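Local structure of large adhesion protein (Lap) involved in biofilm formation (Marinobacter hydrocarbonoclasticus, 6XI3) at residues V59-T64 with G81-T86; V335-T340 with L389-S394; V362-T367 with Y374-V379. The protein probably extends an RTX adhesin away from the bacterial surface through calcium-binding tandem Ig-like beta-sandwich repeats, in support of adhesion and biofilm formation. All coordinates share one frame; numbering follows the deposited sequence.

Interaction 1 (V59-T64 with G81-T86); sequences VAITIT and GSYSLT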
ATOM      1  N   VAL A  59     -16.590  -3.369  68.673  1.00 23.95           N
ATOM      2  CA  VAL A  59     -15.526  -3.743  67.716  1.00 23.11           C
ATOM      3  C   VAL A  59     -15.515  -2.693  66.616  1.00 24.29           C
ATOM      4  O   VAL A  59     -16.544  -2.519  65.977  1.00 24.36           O
ATOM      5  CB  VAL A  59     -15.735  -5.134  67.120  1.00 24.04           C
ATOM      6  CG1 VAL A  59     -14.600  -5.480  66.176  1.00 23.51           C
ATOM      7  CG2 VAL A  59     -15.904  -6.196  68.185  1.00 25.42           C
ATOM      8  N   ALA A  60     -14.401  -1.985  66.456  1.00 23.67           N
ATOM      9  CA  ALA A  60     -14.221  -0.996  65.367  1.00 23.48           C
ATOM     10  C   ALA A  60     -13.769  -1.768  64.129  1.00 25.23           C
ATOM     11  O   ALA A  60     -12.955  -2.729  64.233  1.00 22.79           O
ATOM     12  CB  ALA A  60     -13.212   0.061  65.740  1.00 24.42           C
ATOM     13  N   ILE A  61     -14.291  -1.395  62.979  1.00 24.13           N
ATOM     14  CA  ILE A  61     -13.989  -2.154  61.752  1.00 23.99           C
ATOM     15  C   ILE A  61     -13.587  -1.152  60.688  1.00 23.94           C
ATOM     16  O   ILE A  61     -14.230  -0.102  60.597  1.00 23.74           O
ATOM     17  CB  ILE A  61     -15.202  -2.985  61.344  1.00 25.34           C
ATOM     18  CG1 ILE A  61     -15.372  -4.172  62.281  1.00 26.58           C
ATOM     19  CG2 ILE A  61     -15.077  -3.433  59.901  1.00 25.56           C
ATOM     20  CD1 ILE A  61     -16.776  -4.640  62.327  1.00 35.95           C
ATOM     21  N   THR A  62     -12.550  -1.468  59.939  1.00 22.46           N
ATOM     22  CA  THR A  62     -12.252  -0.741  58.680  1.00 24.35           C
ATOM     23  C   THR A  62     -12.284  -1.744  57.533  1.00 24.37           C
ATOM     24  O   THR A  62     -11.885  -2.938  57.700  1.00 26.18           O
ATOM     25  CB  THR A  62     -10.945   0.050  58.748  1.00 24.54           C
ATOM     26  OG1 THR A  62      -9.960  -0.969  58.897  1.00 24.81           O
ATOM     27  CG2 THR A  62     -10.920   1.049  59.886  1.00 27.99           C
ATOM     28  N   ILE A  63     -12.796  -1.281  56.407  1.00 26.77           N
ATOM     29  CA  ILE A  63     -12.690  -2.023  55.130  1.00 24.78           C
ATOM     30  C   ILE A  63     -11.958  -1.079  54.193  1.00 24.50           C
ATOM     31  O   ILE A  63     -12.474   0.027  53.983  1.00 23.13           O
ATOM     32  CB  ILE A  63     -14.058  -2.435  54.590  1.00 24.45           C
ATOM     33  CG1 ILE A  63     -14.946  -2.995  55.703  1.00 24.05           C
ATOM     34  CG2 ILE A  63     -13.837  -3.416  53.444  1.00 22.47           C
ATOM     35  CD1 ILE A  63     -16.255  -3.511  55.214  1.00 25.22           C
ATOM     36  N   THR A  64     -10.777  -1.498  53.744  1.00 23.86           N
ATOM     37  CA  THR A  64      -9.878  -0.713  52.878  1.00 25.92           C
ATOM     38  C   THR A  64      -9.807  -1.370  51.498  1.00 25.64           C
ATOM     39  O   THR A  64      -9.583  -2.592  51.406  1.00 24.80           O
ATOM     40  CB  THR A  64      -8.479  -0.606  53.503  1.00 27.18           C
ATOM     41  OG1 THR A  64      -8.686  -0.115  54.820  1.00 26.84           O
ATOM     42  CG2 THR A  64      -7.542   0.304  52.748  1.00 26.53           C
ATOM     43  N   GLY A  81     -20.039 -13.158  73.210  1.00 24.32           N
ATOM     44  CA  GLY A  81     -18.731 -12.689  72.750  1.00 22.94           C
ATOM     45  C   GLY A  81     -18.712 -12.508  71.244  1.00 23.61           C
ATOM     46  O   GLY A  81     -17.676 -12.056  70.730  1.00 22.68           O
ATOM     47  N   SER A  82     -19.817 -12.807  70.546  1.00 23.05           N
ATOM     48  CA  SER A  82     -19.833 -12.747  69.060  1.00 22.70           C
ATOM     49  C   SER A  82     -20.325 -11.371  68.631  1.00 21.19           C
ATOM     50  O   SER A  82     -20.920 -10.627  69.449  1.00 21.70           O
ATOM     51  CB  SER A  82     -20.656 -13.864  68.448  1.00 24.76           C
ATOM     52  OG  SER A  82     -22.014 -13.658  68.752  1.00 24.82           O
ATOM     53  N   TYR A  83     -20.098 -11.036  67.368  1.00 22.32           N
ATOM     54  CA  TYR A  83     -20.562  -9.766  66.782  1.00 22.67           C
ATOM     55  C   TYR A  83     -20.782 -10.029  65.301  1.00 22.55           C
ATOM     56  O   TYR A  83     -20.203 -10.976  64.792  1.00 20.36           O
ATOM     57  CB  TYR A  83     -19.572  -8.623  67.040  1.00 24.08           C
ATOM     58  CG  TYR A  83     -18.233  -8.749  66.373  1.00 22.39           C
ATOM     59  CD1 TYR A  83     -17.229  -9.493  66.935  1.00 22.91           C
ATOM     60  CD2 TYR A  83     -17.963  -8.063  65.207  1.00 23.20           C
ATOM     61  CE1 TYR A  83     -15.998  -9.589  66.335  1.00 24.12           C
ATOM     62  CE2 TYR A  83     -16.745  -8.170  64.575  1.00 21.08           C
ATOM     63  CZ  TYR A  83     -15.765  -8.945  65.134  1.00 23.01           C
ATOM     64  OH  TYR A  83     -14.543  -9.055  64.549  1.00 22.29           O
ATOM     65  N   SER A  84     -21.641  -9.251  64.670  1.00 22.93           N
ATOM     66  CA  SER A  84     -21.785  -9.303  63.196  1.00 25.47           C
ATOM     67  C   SER A  84     -22.367  -8.004  62.651  1.00 20.97           C
ATOM     68  O   SER A  84     -22.915  -7.226  63.399  1.00 22.46           O
ATOM     69  CB  SER A  84     -22.641 -10.471  62.798  1.00 28.70           C
ATOM     70  OG  SER A  84     -23.944 -10.180  63.231  1.00 30.22           O
ATOM     71  N   LEU A  85     -22.130  -7.753  61.369  1.00 22.40           N
ATOM     72  CA  LEU A  85     -22.736  -6.639  60.607  1.00 24.51           C
ATOM     73  C   LEU A  85     -23.193  -7.238  59.266  1.00 24.08           C
ATOM     74  O   LEU A  85     -22.438  -8.032  58.716  1.00 26.57           O
ATOM     75  CB  LEU A  85     -21.725  -5.507  60.401  1.00 24.74           C
ATOM     76  CG  LEU A  85     -21.327  -4.712  61.647  1.00 26.24           C
ATOM     77  CD1 LEU A  85     -20.369  -3.576  61.308  1.00 24.72           C
ATOM     78  CD2 LEU A  85     -22.548  -4.139  62.357  1.00 26.23           C
ATOM     79  N   THR A  86     -24.403  -6.913  58.824  1.00 26.47           N
ATOM     80  CA  THR A  86     -25.021  -7.386  57.547  1.00 28.52           C
ATOM     81  C   THR A  86     -25.287  -6.166  56.667  1.00 27.37           C
ATOM     82  O   THR A  86     -25.742  -5.159  57.209  1.00 26.90           O
ATOM     83  CB  THR A  86     -26.327  -8.146  57.841  1.00 31.17           C
ATOM     84  OG1 THR A  86     -26.001  -9.291  58.630  1.00 31.69           O
ATOM     85  CG2 THR A  86     -27.058  -8.599  56.587  1.00 31.58           C
TER
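Strands 59-64 and 82-86, which carry Val59, Ile61, Tyr83 and Leu85 into the contact, lie 9.7 Å apart at the closest approach of their axes and run in roughly the same direction, with a crossing angle of -39°. No hydrogen bond links them, and the spacing fits their places in the two facing sheets, 59-64 in the four-stranded one and 82-86 in the three-stranded one. Val59 lies over one face of the Tyr83 ring. Its CG2 sits 3.7 Å from the ring centroid and only 10° off the ring normal, a well-centred CH-pi contact. The other methyl, CG1, covers the phenol end, 3.8 Å from CZ of Tyr83, so both branches of the valine rest on the ring. Tyr83 takes the less common first torsion, 66°, which sets CG between the backbone N and the carbonyl carbon and swings the ring across the valine at about a right angle. Ile61 comes in obliquely, its CD1 4.2 Å from CE2 of Tyr83. The same methyl meets Leu85 tip to tip, CD1 to CD1 at 3.9 Å. Leu46 on strand 43-51 packs against Ile61, and Ala102 on strand 96-105 touches both Val59 and Tyr83. The phenol OH is hydrogen-bonded to the backbone O of Thr31, which satisfies the polar end of a buried side chain. The chemistry across the interface is therefore dispersion and CH-pi attraction, with the tyrosine's polarity spent on a strand outside the pair.

Interaction 2 (V335-T340 with L389-S394); sequences VDLSGT and LTVEAS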
ATOM      1  N   VAL A 335       8.358   1.247 -71.084  1.00 22.32           N
ATOM      2  CA  VAL A 335       9.374   0.567 -70.257  1.00 23.45           C
ATOM      3  C   VAL A 335       8.662  -0.323 -69.242  1.00 25.11           C
ATOM      4  O   VAL A 335       7.515  -0.035 -68.875  1.00 26.38           O
ATOM      5  CB  VAL A 335      10.360   1.535 -69.590  1.00 26.50           C
ATOM      6  CG1 VAL A 335      11.118   2.339 -70.631  1.00 28.60           C
ATOM      7  CG2 VAL A 335       9.695   2.456 -68.587  1.00 25.73           C
ATOM      8  N   ASP A 336       9.298  -1.433 -68.896  1.00 24.26           N
ATOM      9  CA  ASP A 336       8.884  -2.270 -67.751  1.00 27.52           C
ATOM     10  C   ASP A 336       9.986  -2.101 -66.708  1.00 27.46           C
ATOM     11  O   ASP A 336      11.167  -2.205 -67.103  1.00 25.14           O
ATOM     12  CB  ASP A 336       8.657  -3.735 -68.143  1.00 29.47           C
ATOM     13  CG  ASP A 336       7.609  -3.970 -69.231  1.00 29.19           C
ATOM     14  OD1 ASP A 336       6.788  -3.082 -69.506  1.00 28.78           O
ATOM     15  OD2 ASP A 336       7.624  -5.061 -69.785  1.00 35.83           O
ATOM     16  N   LEU A 337       9.597  -1.822 -65.458  1.00 26.95           N
ATOM     17  CA  LEU A 337      10.489  -1.572 -64.306  1.00 26.43           C
ATOM     18  C   LEU A 337      10.113  -2.582 -63.228  1.00 24.75           C
ATOM     19  O   LEU A 337       8.970  -2.971 -63.193  1.00 22.95           O
ATOM     20  CB  LEU A 337      10.257  -0.160 -63.757  1.00 28.94           C
ATOM     21  CG  LEU A 337      10.392   0.977 -64.754  1.00 31.98           C
ATOM     22  CD1 LEU A 337       9.998   2.274 -64.101  1.00 33.55           C
ATOM     23  CD2 LEU A 337      11.816   1.066 -65.286  1.00 34.36           C
ATOM     24  N   SER A 338      11.049  -2.983 -62.380  1.00 24.15           N
ATOM     25  CA  SER A 338      10.760  -3.794 -61.179  1.00 26.10           C
ATOM     26  C   SER A 338      11.731  -3.391 -60.072  1.00 26.32           C
ATOM     27  O   SER A 338      12.749  -2.752 -60.394  1.00 25.84           O
ATOM     28  CB  SER A 338      10.871  -5.260 -61.476  1.00 27.78           C
ATOM     29  OG  SER A 338      12.112  -5.532 -62.072  1.00 27.03           O
ATOM     30  N   GLY A 339      11.443  -3.790 -58.833  1.00 24.85           N
ATOM     31  CA  GLY A 339      12.383  -3.519 -57.738  1.00 26.19           C
ATOM     32  C   GLY A 339      12.105  -4.378 -56.530  1.00 24.00           C
ATOM     33  O   GLY A 339      11.145  -5.138 -56.545  1.00 21.57           O
ATOM     34  N   THR A 340      12.932  -4.202 -55.514  1.00 23.37           N
ATOM     35  CA  THR A 340      12.830  -4.909 -54.228  1.00 25.18           C
ATOM     36  C   THR A 340      12.972  -3.851 -53.158  1.00 24.93           C
ATOM     37  O   THR A 340      13.572  -2.781 -53.428  1.00 22.44           O
ATOM     38  CB  THR A 340      13.900  -6.012 -54.062  1.00 29.45           C
ATOM     39  OG1 THR A 340      15.192  -5.404 -54.056  1.00 29.94           O
ATOM     40  CG2 THR A 340      13.845  -7.059 -55.153  1.00 31.34           C
ATOM     41  N   LEU A 389      18.538   7.061 -70.723  1.00 30.67           N
ATOM     42  CA  LEU A 389      17.395   7.079 -69.785  1.00 30.84           C
ATOM     43  C   LEU A 389      17.984   6.826 -68.408  1.00 30.50           C
ATOM     44  O   LEU A 389      18.826   5.921 -68.302  1.00 30.85           O
ATOM     45  CB  LEU A 389      16.381   5.972 -70.100  1.00 29.85           C
ATOM     46  CG  LEU A 389      15.540   6.128 -71.364  1.00 31.94           C
ATOM     47  CD1 LEU A 389      14.455   5.063 -71.400  1.00 33.43           C
ATOM     48  CD2 LEU A 389      14.923   7.510 -71.476  1.00 33.08           C
ATOM     49  N   THR A 390      17.521   7.578 -67.417  1.00 32.00           N
ATOM     50  CA  THR A 390      17.823   7.336 -65.993  1.00 34.08           C
ATOM     51  C   THR A 390      16.503   7.130 -65.263  1.00 33.94           C
ATOM     52  O   THR A 390      15.626   7.996 -65.373  1.00 32.71           O
ATOM     53  CB  THR A 390      18.614   8.487 -65.361  1.00 36.34           C
ATOM     54  OG1 THR A 390      19.763   8.680 -66.177  1.00 35.22           O
ATOM     55  CG2 THR A 390      19.014   8.169 -63.936  1.00 36.41           C
ATOM     56  N   VAL A 391      16.369   5.973 -64.632  1.00 33.29           N
ATOM     57  CA  VAL A 391      15.195   5.598 -63.809  1.00 32.54           C
ATOM     58  C   VAL A 391      15.607   5.846 -62.356  1.00 35.78           C
ATOM     59  O   VAL A 391      16.688   5.370 -61.979  1.00 35.35           O
ATOM     60  CB  VAL A 391      14.806   4.134 -64.041  1.00 32.85           C
ATOM     61  CG1 VAL A 391      13.746   3.657 -63.045  1.00 34.65           C
ATOM     62  CG2 VAL A 391      14.338   3.902 -65.478  1.00 33.04           C
ATOM     63  N   GLU A 392      14.798   6.587 -61.597  1.00 35.57           N
ATOM     64  CA  GLU A 392      15.002   6.792 -60.139  1.00 35.53           C
ATOM     65  C   GLU A 392      13.749   6.270 -59.418  1.00 32.58           C
ATOM     66  O   GLU A 392      12.634   6.602 -59.827  1.00 29.42           O
ATOM     67  CB  GLU A 392      15.326   8.261 -59.867  1.00 44.40           C
ATOM     68  CG  GLU A 392      15.381   8.632 -58.389  1.00 57.04           C
ATOM     69  CD  GLU A 392      16.680   8.276 -57.679  1.00 67.74           C
ATOM     70  OE1 GLU A 392      17.596   7.724 -58.338  1.00 73.32           O
ATOM     71  OE2 GLU A 392      16.781   8.554 -56.464  1.00 76.17           O
ATOM     72  N   ALA A 393      13.933   5.456 -58.386  1.00 27.83           N
ATOM     73  CA  ALA A 393      12.826   5.000 -57.524  1.00 27.52           C
ATOM     74  C   ALA A 393      13.113   5.381 -56.072  1.00 27.81           C
ATOM     75  O   ALA A 393      14.277   5.270 -55.641  1.00 25.48           O
ATOM     76  CB  ALA A 393      12.644   3.520 -57.706  1.00 27.84           C
ATOM     77  N   SER A 394      12.064   5.778 -55.345  1.00 31.48           N
ATOM     78  CA  SER A 394      12.128   6.202 -53.925  1.00 31.49           C
ATOM     79  C   SER A 394      10.934   5.676 -53.124  1.00 28.64           C
ATOM     80  O   SER A 394       9.789   5.661 -53.629  1.00 24.94           O
ATOM     81  CB  SER A 394      12.199   7.681 -53.807  1.00 35.20           C
ATOM     82  OG  SER A 394      12.661   8.006 -52.500  1.00 41.46           O
TER
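Leu337 and Val391 meet tip to tip between strands 335-340 and 389-394, and the methyl distances show which branches touch. CD2 of Leu337 fits against both arms of the valine, 3.8 Å from CG2 and 3.9 Å from CG1 of Val391. CD1 of Leu337 adds a looser approach to the same CG1, at 4.1 Å. In the leucine, chi1 of -55° sets CG beside the backbone N, and chi2 of 174° puts CD1 anti to CA, which leaves CD2 as the branch directed at the valine. Val391 has CG1 opposite its backbone N (chi1 171°) and CG2 beside that N, a setting that turns both methyls to the leucine. The CA atoms of this pair stand 8.6 Å apart, too far for backbone pairing, and no hydrogen bond crosses the gap. Two residues earlier on each strand, Val335 and Leu389 make a marginal contact, CG1 to CD1 at 4.4 Å. All four side chains are buried. Val352 and Ile354 of strand 349-356 join them from one sheet, with Ile354 touching both Val335 and Val391; Leu325 of strand 320-329 lies against Val335 and Leu337 from the other. The side chain of Leu389 is about 5 Å from the bound sodium ion. Apolar residues alternating along facing strands, with polar neighbours such as Asp336 and Glu392 turned outward, make up the hydrophobic interior of an Ig-like beta-sandwich.

Interaction 3 (V362-T367 with Y374-V379); sequences VNAITT and YSLTGV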
ATOM      1  N   VAL A 362       9.182  11.587 -66.882  1.00 27.73           N
ATOM      2  CA  VAL A 362       7.927  10.819 -66.674  1.00 26.60           C
ATOM      3  C   VAL A 362       7.896  10.432 -65.199  1.00 26.47           C
ATOM      4  O   VAL A 362       8.907   9.912 -64.709  1.00 25.66           O
ATOM      5  CB  VAL A 362       7.816   9.569 -67.560  1.00 27.10           C
ATOM      6  CG1 VAL A 362       6.705   8.650 -67.063  1.00 26.77           C
ATOM      7  CG2 VAL A 362       7.603   9.942 -69.018  1.00 26.97           C
ATOM      8  N   ASN A 363       6.764  10.693 -64.546  1.00 26.23           N
ATOM      9  CA  ASN A 363       6.527  10.363 -63.118  1.00 28.03           C
ATOM     10  C   ASN A 363       5.483   9.238 -63.060  1.00 29.26           C
ATOM     11  O   ASN A 363       4.478   9.298 -63.791  1.00 29.55           O
ATOM     12  CB  ASN A 363       6.036  11.567 -62.306  1.00 30.76           C
ATOM     13  CG  ASN A 363       6.973  12.761 -62.354  1.00 33.11           C
ATOM     14  OD1 ASN A 363       8.027  12.766 -61.722  1.00 36.79           O
ATOM     15  ND2 ASN A 363       6.591  13.781 -63.105  1.00 30.53           N
ATOM     16  N   ALA A 364       5.720   8.253 -62.206  1.00 25.62           N
ATOM     17  CA  ALA A 364       4.790   7.137 -61.970  1.00 25.77           C
ATOM     18  C   ALA A 364       4.852   6.779 -60.481  1.00 24.08           C
ATOM     19  O   ALA A 364       5.804   7.205 -59.783  1.00 24.51           O
ATOM     20  CB  ALA A 364       5.165   5.973 -62.867  1.00 24.20           C
ATOM     21  N   ILE A 365       3.871   6.005 -60.035  1.00 23.51           N
ATOM     22  CA  ILE A 365       3.692   5.580 -58.624  1.00 22.80           C
ATOM     23  C   ILE A 365       3.093   4.177 -58.642  1.00 24.03           C
ATOM     24  O   ILE A 365       2.146   3.909 -59.425  1.00 22.68           O
ATOM     25  CB  ILE A 365       2.807   6.558 -57.813  1.00 23.45           C
ATOM     26  CG1 ILE A 365       3.163   8.034 -58.033  1.00 26.82           C
ATOM     27  CG2 ILE A 365       2.885   6.216 -56.350  1.00 21.82           C
ATOM     28  CD1 ILE A 365       2.314   9.021 -57.198  1.00 27.87           C
ATOM     29  N   THR A 366       3.641   3.292 -57.827  1.00 21.88           N
ATOM     30  CA  THR A 366       3.077   1.939 -57.672  1.00 21.64           C
ATOM     31  C   THR A 366       3.168   1.581 -56.196  1.00 21.67           C
ATOM     32  O   THR A 366       3.564   2.446 -55.384  1.00 21.65           O
ATOM     33  CB  THR A 366       3.749   0.927 -58.611  1.00 22.89           C
ATOM     34  OG1 THR A 366       2.947  -0.265 -58.678  1.00 24.12           O
ATOM     35  CG2 THR A 366       5.168   0.645 -58.175  1.00 23.98           C
ATOM     36  N   THR A 367       2.758   0.367 -55.889  1.00 20.39           N
ATOM     37  CA  THR A 367       2.583  -0.138 -54.517  1.00 23.07           C
ATOM     38  C   THR A 367       3.579  -1.270 -54.217  1.00 24.30           C
ATOM     39  O   THR A 367       3.730  -2.184 -55.031  1.00 21.72           O
ATOM     40  CB  THR A 367       1.126  -0.546 -54.313  1.00 23.23           C
ATOM     41  OG1 THR A 367       0.375   0.667 -54.461  1.00 23.00           O
ATOM     42  CG2 THR A 367       0.867  -1.162 -52.957  1.00 24.17           C
ATOM     43  N   TYR A 374       8.014  -4.666 -56.152  1.00 22.39           N
ATOM     44  CA  TYR A 374       7.122  -3.729 -56.854  1.00 22.05           C
ATOM     45  C   TYR A 374       7.451  -3.855 -58.337  1.00 25.23           C
ATOM     46  O   TYR A 374       8.544  -4.308 -58.667  1.00 24.01           O
ATOM     47  CB  TYR A 374       7.267  -2.285 -56.360  1.00 21.68           C
ATOM     48  CG  TYR A 374       8.585  -1.615 -56.628  1.00 21.53           C
ATOM     49  CD1 TYR A 374       9.645  -1.760 -55.757  1.00 22.69           C
ATOM     50  CD2 TYR A 374       8.783  -0.873 -57.777  1.00 22.13           C
ATOM     51  CE1 TYR A 374      10.877  -1.181 -56.000  1.00 23.41           C
ATOM     52  CE2 TYR A 374      10.007  -0.301 -58.050  1.00 23.49           C
ATOM     53  CZ  TYR A 374      11.057  -0.468 -57.166  1.00 23.13           C
ATOM     54  OH  TYR A 374      12.239   0.120 -57.413  1.00 24.58           O
ATOM     55  N   SER A 375       6.514  -3.490 -59.189  1.00 27.91           N
ATOM     56  CA  SER A 375       6.811  -3.410 -60.631  1.00 31.29           C
ATOM     57  C   SER A 375       5.888  -2.410 -61.305  1.00 28.75           C
ATOM     58  O   SER A 375       4.839  -2.121 -60.757  1.00 26.90           O
ATOM     59  CB  SER A 375       6.764  -4.773 -61.262  1.00 30.50           C
ATOM     60  OG  SER A 375       5.491  -5.332 -61.165  1.00 30.92           O
ATOM     61  N   LEU A 376       6.323  -1.905 -62.460  1.00 27.20           N
ATOM     62  CA  LEU A 376       5.487  -1.090 -63.363  1.00 28.24           C
ATOM     63  C   LEU A 376       5.712  -1.644 -64.764  1.00 27.56           C
ATOM     64  O   LEU A 376       6.867  -1.856 -65.138  1.00 29.60           O
ATOM     65  CB  LEU A 376       5.851   0.404 -63.268  1.00 30.17           C
ATOM     66  CG  LEU A 376       5.823   1.004 -61.858  1.00 33.18           C
ATOM     67  CD1 LEU A 376       7.170   0.858 -61.172  1.00 34.25           C
ATOM     68  CD2 LEU A 376       5.440   2.457 -61.886  1.00 34.22           C
ATOM     69  N   THR A 377       4.644  -1.868 -65.507  1.00 26.55           N
ATOM     70  CA  THR A 377       4.721  -2.484 -66.836  1.00 30.66           C
ATOM     71  C   THR A 377       3.992  -1.557 -67.803  1.00 31.48           C
ATOM     72  O   THR A 377       3.020  -0.906 -67.411  1.00 28.01           O
ATOM     73  CB  THR A 377       4.244  -3.939 -66.737  1.00 37.07           C
ATOM     74  OG1 THR A 377       2.914  -3.871 -66.267  1.00 46.27           O
ATOM     75  CG2 THR A 377       5.038  -4.774 -65.757  1.00 35.86           C
ATOM     76  N   GLY A 378       4.524  -1.425 -69.015  1.00 30.70           N
ATOM     77  CA  GLY A 378       3.884  -0.617 -70.060  1.00 26.69           C
ATOM     78  C   GLY A 378       3.870   0.864 -69.739  1.00 25.59           C
ATOM     79  O   GLY A 378       2.944   1.533 -70.193  1.00 25.20           O
ATOM     80  N   VAL A 379       4.881   1.394 -69.049  1.00 25.42           N
ATOM     81  CA  VAL A 379       4.944   2.843 -68.712  1.00 24.75           C
ATOM     82  C   VAL A 379       5.225   3.629 -70.007  1.00 27.71           C
ATOM     83  O   VAL A 379       6.216   3.320 -70.711  1.00 28.39           O
ATOM     84  CB  VAL A 379       5.989   3.121 -67.618  1.00 27.56           C
ATOM     85  CG1 VAL A 379       6.172   4.603 -67.381  1.00 28.09           C
ATOM     86  CG2 VAL A 379       5.653   2.425 -66.303  1.00 28.61           C
TER
HETATM   87  O   HOH W   1       3.946  -2.747 -57.806  1.00 21.70           O
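The edge strands of two sheets in an Ig-like sandwich come together here, Thr366 on strand 362-367 packing over Leu376 on strand 374-377. Their axes approach to 6.6 Å, wider than the spacing of paired strands, at 135°. CG2 of Thr366 lies 3.6 Å from CD1 of Leu376, the two side chains set at a slant to one another. The leucine's other branch reaches Ala364, CD2 to CB at 3.7 Å. With OG1 opposite the backbone N (chi1 -165°), Thr366 holds its methyl in the position between N and the carbonyl carbon, where CG2 also approaches CD2 of Tyr374 at 3.9 Å. A water bridges the two strands: it accepts from the N of Ser375 at 3.0 Å and is hydrogen-bonded to OG1 of Thr366 at 2.8 Å. It also lies 2.8 Å from O of Thr367, as a donor, although acceptors around it outnumber its protons. At the far end Val362 and Val379 lie alongside each other, running opposite ways, CG1 to CG1 at 4.1 Å. Val379 follows a corner at Gly378, whose positive phi of 67° suits the first position of a bulge; its N is hydrogen-bonded to OD1 of Asp336. Gly378 and Val379 both face Val335 of the neighbouring strand 334-342, a G1 beta bulge in the three-stranded sheet, at the side of the sandwich where the two edge strands meet.

Overall arrangement
Interaction 1 belongs to the N-terminal part of the tandem array, and interactions 2 and 3 to its C-terminal part, on opposite sides of the chain's centre; the centre of interaction 1 lies about 129 Å and 127 Å from theirs. Interactions 2 and 3 are only about 8 Å apart, centre to centre, and touch because strands 334-342 and 374-380 are neighbours in one three-stranded sheet, with Leu337 N probably hydrogen-bonded to Leu376 O. Along the chain, interaction 1 comes first, and the segments of interaction 3 fall between those of interaction 2. Each contact joins a three-stranded to a four-stranded sheet, so similar sandwiches recur along an elongated chain, consistent with an extender region.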